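PDB 4YYC: putative trimethylamine methyltransferase from Rhizobium meliloti, which probably acts as a methyltransferase of the trimethylamine methyltransferase family, its natural substrate here not being established. Local coordinates for residues L54-L59 with A347-L352; A128-K133 with G351-T356; V181-D186 with N190-D195. All blocks are in the same frame, centred on the assembly; numbering follows the deposited sequence.

Contact 1: residues L54-L59 with A347-L352; sequences LDEEGL and ARRLGL
The guanidinium of R349 reaches end-on to the carboxylate of E56, with one nitrogen for each oxygen. NH1 of R349 gives to OE1 of E56 at 2.8 Å, on its syn side; NH2 of R349 gives to OE2 of E56 at 3.2 Å, from above the carboxylate plane. The two planes are turned 49° apart, so the salt bridge is bidentate but twisted. E56 gets there by placing CG opposite its backbone N (chi1 -177°) and bending at chi2, which swings the carboxylate toward R349. L59, one turn further on, lies over one face of the guanidinium: its CB sits 3.6 Å above the centre of the plane, and CD1 of L59 comes to 3.6 Å from NH1 of R349. The bridge thus ties the first turn of helix 56-73 to the C-terminal end of helix 334-350. D55 N-caps the former, D55 OD1 accepting from G58 N at 2.9 Å. The latter ends in a Schellman motif with G351 as C-prime residue, where L352 N bonds back to A347 O and G351 N, weakly, to R348 O. E63, further along helix 56-73, forms a second salt bridge to NE of R349, while Q60 bonds to OE2 of E56.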
loop_
_atom_site.group_PDB
_atom_site.type_symbol
_atom_site.label_atom_id
_atom_site.label_comp_id
_atom_site.label_asym_id
_atom_site.label_seq_id
_atom_site.Cartn_x
_atom_site.Cartn_y
_atom_site.Cartn_z
ATOM N N LEU A 54 -9.438 14.969 -2.722
ATOM C CA LEU A 54 -10.348 16.107 -2.622
ATOM C C LEU A 54 -10.563 16.657 -4.002
ATOM O O LEU A 54 -9.629 16.736 -4.791
ATOM C CB LEU A 54 -9.758 17.206 -1.760
ATOM C CG LEU A 54 -9.445 16.860 -0.304
ATOM C CD1 LEU A 54 -8.615 17.907 0.402
ATOM C CD2 LEU A 54 -10.785 16.592 0.378
ATOM N N ASP A 55 -11.808 17.002 -4.316
ATOM C CA ASP A 55 -12.112 17.718 -5.562
ATOM C C ASP A 55 -11.978 19.221 -5.362
ATOM O O ASP A 55 -11.672 19.664 -4.257
ATOM C CB ASP A 55 -13.480 17.316 -6.127
ATOM C CG ASP A 55 -14.663 17.757 -5.269
ATOM O OD1 ASP A 55 -14.577 18.614 -4.346
ATOM O OD2 ASP A 55 -15.764 17.262 -5.577
ATOM N N GLU A 56 -12.188 19.996 -6.432
ATOM C CA GLU A 56 -11.907 21.423 -6.386
ATOM C C GLU A 56 -12.709 22.084 -5.272
ATOM O O GLU A 56 -12.172 22.929 -4.545
ATOM C CB GLU A 56 -12.202 22.095 -7.729
ATOM C CG GLU A 56 -11.856 23.588 -7.788
ATOM C CD GLU A 56 -10.381 23.950 -7.585
ATOM O OE1 GLU A 56 -9.468 23.118 -7.860
ATOM O OE2 GLU A 56 -10.107 25.112 -7.182
ATOM N N GLU A 57 -13.982 21.708 -5.141
ATOM C CA GLU A 57 -14.842 22.323 -4.121
ATOM C C GLU A 57 -14.328 22.020 -2.719
ATOM O O GLU A 57 -14.327 22.897 -1.873
ATOM C CB GLU A 57 -16.307 21.900 -4.256
ATOM C CG GLU A 57 -17.148 22.093 -2.989
ATOM N N GLY A 58 -13.877 20.780 -2.491
ATOM C CA GLY A 58 -13.336 20.378 -1.217
ATOM C C GLY A 58 -12.051 21.119 -0.911
ATOM O O GLY A 58 -11.808 21.506 0.217
ATOM N N LEU A 59 -11.200 21.284 -1.913
ATOM C CA LEU A 59 -9.945 21.993 -1.701
ATOM C C LEU A 59 -10.216 23.455 -1.335
ATOM O O LEU A 59 -9.635 23.985 -0.390
ATOM C CB LEU A 59 -9.066 21.950 -2.928
ATOM C CG LEU A 59 -8.540 20.564 -3.234
ATOM C CD1 LEU A 59 -8.115 20.438 -4.688
ATOM C CD2 LEU A 59 -7.385 20.259 -2.281
ATOM N N ALA A 347 -0.581 21.368 -0.518
ATOM C CA ALA A 347 0.815 21.815 -0.675
ATOM C C ALA A 347 1.169 22.194 -2.104
ATOM O O ALA A 347 1.822 23.240 -2.363
ATOM C CB ALA A 347 1.755 20.735 -0.150
ATOM N N ARG A 348 0.694 21.412 -3.061
ATOM C CA ARG A 348 0.974 21.719 -4.486
ATOM C C ARG A 348 0.311 23.031 -4.846
ATOM O O ARG A 348 0.887 23.854 -5.564
ATOM C CB ARG A 348 0.519 20.589 -5.408
ATOM C CG ARG A 348 1.446 19.359 -5.401
ATOM C CD ARG A 348 1.024 18.339 -6.446
ATOM N NE ARG A 348 -0.195 17.604 -6.109
ATOM C CZ ARG A 348 -0.261 16.535 -5.322
ATOM N NH1 ARG A 348 0.813 16.022 -4.753
ATOM N NH2 ARG A 348 -1.449 15.972 -5.105
ATOM N N ARG A 349 -0.898 23.259 -4.334
ATOM C CA ARG A 349 -1.624 24.491 -4.627
ATOM C C ARG A 349 -1.010 25.695 -3.937
ATOM O O ARG A 349 -0.987 26.800 -4.534
ATOM C CB ARG A 349 -3.098 24.365 -4.252
ATOM C CG ARG A 349 -3.868 23.377 -5.118
ATOM C CD ARG A 349 -5.108 22.912 -4.424
ATOM N NE ARG A 349 -6.127 23.933 -4.237
ATOM C CZ ARG A 349 -7.089 24.198 -5.131
ATOM N NH1 ARG A 349 -7.175 23.528 -6.290
ATOM N NH2 ARG A 349 -7.989 25.108 -4.844
ATOM N N LEU A 350 -0.424 25.494 -2.769
ATOM C CA LEU A 350 0.316 26.539 -2.070
ATOM C C LEU A 350 1.656 26.847 -2.746
ATOM O O LEU A 350 2.113 27.994 -2.703
ATOM C CB LEU A 350 0.478 26.183 -0.600
ATOM C CG LEU A 350 1.153 27.230 0.275
ATOM C CD1 LEU A 350 0.518 28.605 0.197
ATOM C CD2 LEU A 350 1.122 26.729 1.699
ATOM N N GLY A 351 2.250 25.893 -3.434
ATOM C CA GLY A 351 3.518 26.026 -4.109
ATOM C C GLY A 351 4.759 25.686 -3.308
ATOM O O GLY A 351 5.813 26.241 -3.574
ATOM N N LEU A 352 4.621 24.837 -2.288
ATOM C CA LEU A 352 5.759 24.412 -1.483
ATOM C C LEU A 352 6.009 22.933 -1.646
ATOM O O LEU A 352 5.056 22.133 -1.714
ATOM C CB LEU A 352 5.518 24.681 0.014
ATOM C CG LEU A 352 5.231 26.141 0.400
ATOM C CD1 LEU A 352 5.011 26.237 1.899
ATOM C CD2 LEU A 352 6.304 27.067 -0.091
#

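Contact 2: residues A128-K133 with G351-T356; sequences AQIGGK and GLPFRT
G131, whose CA rests against the ring of P353, has its carbonyl O held by the side-chain amide of Q129, NE2 of Q129 to O of G131 being 2.8 Å and the bond nearly straight at 170°. The oxygen lies in the plane of the Q129 amide, while the donor stands well above the plane of the G131 carbonyl. The glutamine, extended through chi1 and chi2, reaches along its own strand to the carbonyl two residues on, next to the CA that meets the proline. No hydrogen bond crosses the contact; the side chains that meet are apolar. CB of P353 sits 3.7 Å from CA of G131 and equally 3.7 Å from CG2 of I130, and CG of P353 faces the I130 carbonyl O at 3.8 Å. I130 sends CG1 away from its carbonyl carbon (chi1 -70°), which puts CG2 beside that carbon, on the side where the proline lies; the two side chains meet at about a right angle. There is little slack at G131: a CB there would come about 3.4 Å from CG of P353, and with phi at 120° it would also press on the carbonyl O of I130. A bare CA is what lets the ring lie so close.

Both segments pack on L314 of strand 313-322, through I130 and P353. The short, weakly bonded strand 354-355 runs parallel to strand 313-322 in the six-stranded sheet. N387 links the two sides, giving ND2 to G132 O and taking F354 N on OD1. NH2 of R355 bonds an unidentified ligand, probably from the crystallisation liquor, so the segment leads to where it is bound. Strand 128-131 pairs antiparallel with 116-119, and this two-stranded sheet lies against P353, just ahead of strand 354-355, while F354 packs on helix 334-350.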
loop_
_atom_site.group_PDB
_atom_site.type_symbol
_atom_site.label_atom_id
_atom_site.label_comp_id
_atom_site.label_asym_id
_atom_site.label_seq_id
_atom_site.Cartn_x
_atom_site.Cartn_y
_atom_site.Cartn_z
ATOM N N ALA A 128 20.103 16.315 -4.402
ATOM C CA ALA A 128 18.697 15.870 -4.506
ATOM C C ALA A 128 17.802 17.045 -4.765
ATOM O O ALA A 128 17.932 18.064 -4.119
ATOM C CB ALA A 128 18.255 15.186 -3.239
ATOM N N GLN A 129 16.892 16.907 -5.697
ATOM C CA GLN A 129 15.881 17.915 -5.914
ATOM C C GLN A 129 14.831 17.808 -4.843
ATOM O O GLN A 129 14.296 16.726 -4.642
ATOM C CB GLN A 129 15.213 17.804 -7.303
ATOM C CG GLN A 129 14.112 18.847 -7.510
ATOM C CD GLN A 129 13.490 18.788 -8.886
ATOM O OE1 GLN A 129 14.220 18.986 -9.865
ATOM N NE2 GLN A 129 12.135 18.563 -9.000
ATOM N N ILE A 130 14.428 18.958 -4.294
ATOM C CA ILE A 130 13.313 19.019 -3.354
ATOM C C ILE A 130 12.193 19.814 -4.009
ATOM O O ILE A 130 12.347 20.994 -4.273
ATOM C CB ILE A 130 13.752 19.668 -2.021
ATOM C CG1 ILE A 130 14.696 18.714 -1.254
ATOM C CG2 ILE A 130 12.569 19.967 -1.126
ATOM C CD1 ILE A 130 14.077 17.429 -0.724
ATOM N N GLY A 131 11.082 19.129 -4.331
ATOM C CA GLY A 131 9.951 19.758 -4.991
ATOM C C GLY A 131 9.621 19.138 -6.326
ATOM O O GLY A 131 10.355 18.286 -6.863
ATOM N N GLY A 132 8.479 19.546 -6.855
ATOM C CA GLY A 132 8.013 19.086 -8.152
ATOM C C GLY A 132 7.753 17.609 -8.205
ATOM O O GLY A 132 7.164 17.049 -7.281
ATOM N N LYS A 133 8.280 16.969 -9.248
ATOM C CA LYS A 133 8.102 15.513 -9.434
ATOM C C LYS A 133 9.088 14.645 -8.678
ATOM O O LYS A 133 9.038 13.445 -8.785
ATOM C CB LYS A 133 8.127 15.153 -10.946
ATOM C CG LYS A 133 7.039 15.822 -11.777
ATOM C CD LYS A 133 5.660 15.365 -11.350
ATOM C CE LYS A 133 4.604 15.966 -12.241
ATOM N NZ LYS A 133 3.328 15.236 -12.170
ATOM N N GLY A 351 2.250 25.893 -3.434
ATOM C CA GLY A 351 3.518 26.026 -4.109
ATOM C C GLY A 351 4.759 25.686 -3.308
ATOM O O GLY A 351 5.813 26.241 -3.574
ATOM N N LEU A 352 4.621 24.837 -2.288
ATOM C CA LEU A 352 5.759 24.412 -1.483
ATOM C C LEU A 352 6.009 22.933 -1.646
ATOM O O LEU A 352 5.056 22.133 -1.714
ATOM C CB LEU A 352 5.518 24.681 0.014
ATOM C CG LEU A 352 5.231 26.141 0.400
ATOM C CD1 LEU A 352 5.011 26.237 1.899
ATOM C CD2 LEU A 352 6.304 27.067 -0.091
ATOM N N PRO A 353 7.294 22.534 -1.680
ATOM C CA PRO A 353 7.557 21.094 -1.593
ATOM C C PRO A 353 6.960 20.469 -0.323
ATOM O O PRO A 353 6.841 21.135 0.692
ATOM C CB PRO A 353 9.094 21.007 -1.576
ATOM C CG PRO A 353 9.561 22.315 -2.059
ATOM C CD PRO A 353 8.532 23.327 -1.633
ATOM N N PHE A 354 6.562 19.204 -0.417
ATOM C CA PHE A 354 5.721 18.548 0.570
ATOM C C PHE A 354 6.493 17.396 1.242
ATOM O O PHE A 354 7.161 16.613 0.575
ATOM C CB PHE A 354 4.466 18.014 -0.158
ATOM C CG PHE A 354 3.527 17.302 0.727
ATOM C CD1 PHE A 354 2.950 17.933 1.797
ATOM C CD2 PHE A 354 3.215 15.983 0.473
ATOM C CE1 PHE A 354 2.073 17.255 2.639
ATOM C CE2 PHE A 354 2.355 15.291 1.297
ATOM C CZ PHE A 354 1.758 15.939 2.376
ATOM N N ARG A 355 6.331 17.296 2.562
ATOM C CA ARG A 355 6.870 16.206 3.374
ATOM C C ARG A 355 5.734 15.605 4.180
ATOM O O ARG A 355 4.931 16.307 4.770
ATOM C CB ARG A 355 7.939 16.727 4.361
ATOM C CG ARG A 355 8.383 15.747 5.453
ATOM C CD ARG A 355 7.637 15.961 6.752
ATOM N NE ARG A 355 7.663 14.797 7.613
ATOM C CZ ARG A 355 7.625 14.828 8.939
ATOM N NH1 ARG A 355 7.714 15.952 9.635
ATOM N NH2 ARG A 355 7.545 13.684 9.595
ATOM N N THR A 356 5.649 14.281 4.173
ATOM C CA THR A 356 4.713 13.515 5.001
ATOM C C THR A 356 5.132 12.041 4.928
ATOM O O THR A 356 6.072 11.679 4.256
ATOM C CB THR A 356 3.209 13.634 4.576
ATOM O OG1 THR A 356 2.363 13.223 5.676
ATOM C CG2 THR A 356 2.876 12.779 3.373
#

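Contact 3: residues V181-D186 with N190-D195; sequences VCEPVD and NKRHLD
Over one face of the R192 guanidinium, 3.0 Å above its centre, lies the carbonyl O of P184, and at the edge, in plane, sits OE2 of E183. The carbonyl oxygen of P184 comes within 3.1 Å of CZ of R192, yet its angles to NE and NH2 are too poor for hydrogen bonds, an approach consistent with electrostatic attraction between the carbonyl dipole and the cation. The edge partner is different: NH1 of R192 gives a straight bond (164°) to OE2 of E183 at 2.8 Å, a salt bridge that uses the anti lone pair of the oxygen. The carboxylate plane is turned 45° from the guanidinium, the two side chains cross at about a right angle, and a single oxygen does the gripping. That same OE2 of E183 is also 3.2 Å from CD of R192.

The torsions explain the approach. CG of R192 stands between its backbone N and carbonyl carbon (chi1 65°), the crowded position, and the chain bends at chi3, which lays the flat group across the P184 carbonyl. Nearer the backbone, CB of R192 comes to 4.2 Å from CG of P184. NH2 of R192 bonds to I187 O, just after the 181-186 segment, which adds a second hydrogen-bonding partner for the guanidinium. A leucine in its place would probably leave the E183 carboxylate without its charged mate and the carbonyl of I187 without this donor.

E183 and V185 are themselves held by backbone bonds to P143 and A156, and L194 packs on helices 215-229 and 503-518. The arrangement is a local salt bridge between a loop and the helix that follows it: R192, in the first turn of helix 192-202, folds back over 181-186, with the E183 side chain about 8 Å from a bound unidentified ligand.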
loop_
_atom_site.group_PDB
_atom_site.type_symbol
_atom_site.label_atom_id
_atom_site.label_comp_id
_atom_site.label_asym_id
_atom_site.label_seq_id
_atom_site.Cartn_x
_atom_site.Cartn_y
_atom_site.Cartn_z
ATOM N N VAL A 181 19.171 10.275 13.406
ATOM C CA VAL A 181 18.821 8.885 13.068
ATOM C C VAL A 181 18.532 8.080 14.329
ATOM O O VAL A 181 17.718 7.157 14.306
ATOM C CB VAL A 181 19.854 8.223 12.147
ATOM C CG1 VAL A 181 19.910 8.954 10.822
ATOM C CG2 VAL A 181 21.271 8.153 12.754
ATOM N N CYS A 182 19.198 8.462 15.414
ATOM C CA CYS A 182 18.796 8.120 16.775
ATOM C C CYS A 182 19.382 9.182 17.686
ATOM O O CYS A 182 20.150 10.002 17.234
ATOM C CB CYS A 182 19.233 6.714 17.149
ATOM S SG CYS A 182 21.018 6.401 17.035
ATOM N N GLU A 183 18.990 9.181 18.936
ATOM C CA GLU A 183 19.489 10.148 19.904
ATOM C C GLU A 183 20.613 9.500 20.699
ATOM O O GLU A 183 20.348 8.599 21.506
ATOM C CB GLU A 183 18.319 10.520 20.828
ATOM C CG GLU A 183 18.600 11.647 21.797
ATOM C CD GLU A 183 18.726 12.996 21.122
ATOM O OE1 GLU A 183 17.960 13.283 20.180
ATOM O OE2 GLU A 183 19.568 13.808 21.569
ATOM N N PRO A 184 21.869 9.917 20.511
ATOM C CA PRO A 184 22.995 9.215 21.227
ATOM C C PRO A 184 23.097 9.571 22.696
ATOM O O PRO A 184 23.369 10.740 23.032
ATOM C CB PRO A 184 24.248 9.659 20.474
ATOM C CG PRO A 184 23.863 10.927 19.835
ATOM C CD PRO A 184 22.384 10.916 19.549
ATOM N N VAL A 185 22.880 8.601 23.563
ATOM C CA VAL A 185 22.796 8.880 24.990
ATOM C C VAL A 185 24.158 9.124 25.610
ATOM O O VAL A 185 24.260 9.683 26.725
ATOM C CB VAL A 185 22.100 7.707 25.693
ATOM C CG1 VAL A 185 23.050 6.552 25.887
ATOM C CG2 VAL A 185 21.490 8.137 27.008
ATOM N N ASP A 186 25.210 8.671 24.942
ATOM C CA ASP A 186 26.548 8.598 25.542
ATOM C C ASP A 186 27.460 9.791 25.202
ATOM O O ASP A 186 28.678 9.766 25.472
ATOM C CB ASP A 186 27.222 7.253 25.269
ATOM C CG ASP A 186 27.366 6.918 23.798
ATOM O OD1 ASP A 186 26.679 7.511 22.930
ATOM O OD2 ASP A 186 28.170 5.983 23.582
ATOM N N ASN A 190 24.490 18.898 25.513
ATOM C CA ASN A 190 24.930 20.151 24.920
ATOM C C ASN A 190 26.028 19.987 23.899
ATOM O O ASN A 190 26.409 20.954 23.287
ATOM C CB ASN A 190 25.326 21.163 26.015
ATOM C CG ASN A 190 26.526 20.713 26.832
ATOM O OD1 ASN A 190 26.877 19.551 26.865
ATOM N ND2 ASN A 190 27.129 21.644 27.582
ATOM N N LYS A 191 26.557 18.769 23.696
ATOM C CA LYS A 191 27.643 18.561 22.735
ATOM C C LYS A 191 27.337 17.608 21.599
ATOM O O LYS A 191 28.025 17.640 20.575
ATOM C CB LYS A 191 28.873 18.034 23.464
ATOM C CG LYS A 191 29.519 19.092 24.362
ATOM C CD LYS A 191 30.543 18.486 25.274
ATOM C CE LYS A 191 30.938 19.506 26.310
ATOM N NZ LYS A 191 32.141 19.069 27.060
ATOM N N ARG A 192 26.359 16.747 21.807
ATOM C CA ARG A 192 26.121 15.636 20.881
ATOM C C ARG A 192 25.807 16.072 19.466
ATOM O O ARG A 192 26.100 15.364 18.523
ATOM C CB ARG A 192 25.073 14.661 21.430
ATOM C CG ARG A 192 23.685 15.242 21.585
ATOM C CD ARG A 192 22.644 14.321 22.182
ATOM N NE ARG A 192 22.997 13.848 23.495
ATOM C CZ ARG A 192 22.126 13.291 24.355
ATOM N NH1 ARG A 192 20.838 13.188 24.024
ATOM N NH2 ARG A 192 22.551 12.857 25.536
ATOM N N HIS A 193 25.165 17.231 19.289
ATOM C CA HIS A 193 24.884 17.746 17.960
ATOM C C HIS A 193 26.116 17.839 17.065
ATOM O O HIS A 193 26.049 17.635 15.834
ATOM C CB HIS A 193 24.214 19.113 18.006
ATOM C CG HIS A 193 25.095 20.227 18.520
ATOM N ND1 HIS A 193 25.456 20.363 19.839
ATOM C CD2 HIS A 193 25.679 21.257 17.869
ATOM C CE1 HIS A 193 26.196 21.441 19.991
ATOM N NE2 HIS A 193 26.335 22.008 18.810
ATOM N N LEU A 194 27.258 18.135 17.677
ATOM C CA LEU A 194 28.489 18.291 16.920
ATOM C C LEU A 194 28.920 16.949 16.317
ATOM O O LEU A 194 29.276 16.860 15.146
ATOM C CB LEU A 194 29.602 18.794 17.851
ATOM C CG LEU A 194 29.328 20.188 18.412
ATOM C CD1 LEU A 194 30.175 20.419 19.634
ATOM C CD2 LEU A 194 29.499 21.273 17.364
ATOM N N ASP A 195 28.860 15.923 17.137
ATOM C CA ASP A 195 29.171 14.541 16.686
ATOM C C ASP A 195 28.169 13.987 15.687
ATOM O O ASP A 195 28.553 13.210 14.796
ATOM C CB ASP A 195 29.311 13.627 17.899
ATOM C CG ASP A 195 30.464 14.028 18.761
ATOM O OD1 ASP A 195 31.652 13.838 18.359
ATOM O OD2 ASP A 195 30.223 14.617 19.825
#

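In the fold
Contacts 1 and 2 end on the same piece of chain, where helix 334-350 passes into strand 354-355; they share G351 and L352, touch each other, and have their centres about 15 Å apart. Their first segments come earlier, 54-59 and then 128-133, so two elements from the first quarter or so of the chain are brought onto one helix-strand junction of the central sheet. That sheet, with its run of parallel strands alternating with helices, is consistent with the TIM-barrel fold of this family. Contact 3, at 181-195, falls inside both of these long loops yet lies apart from them, about 39 Å from contact 1, across the chain's centre, and about 28 Å from contact 2, centre to centre.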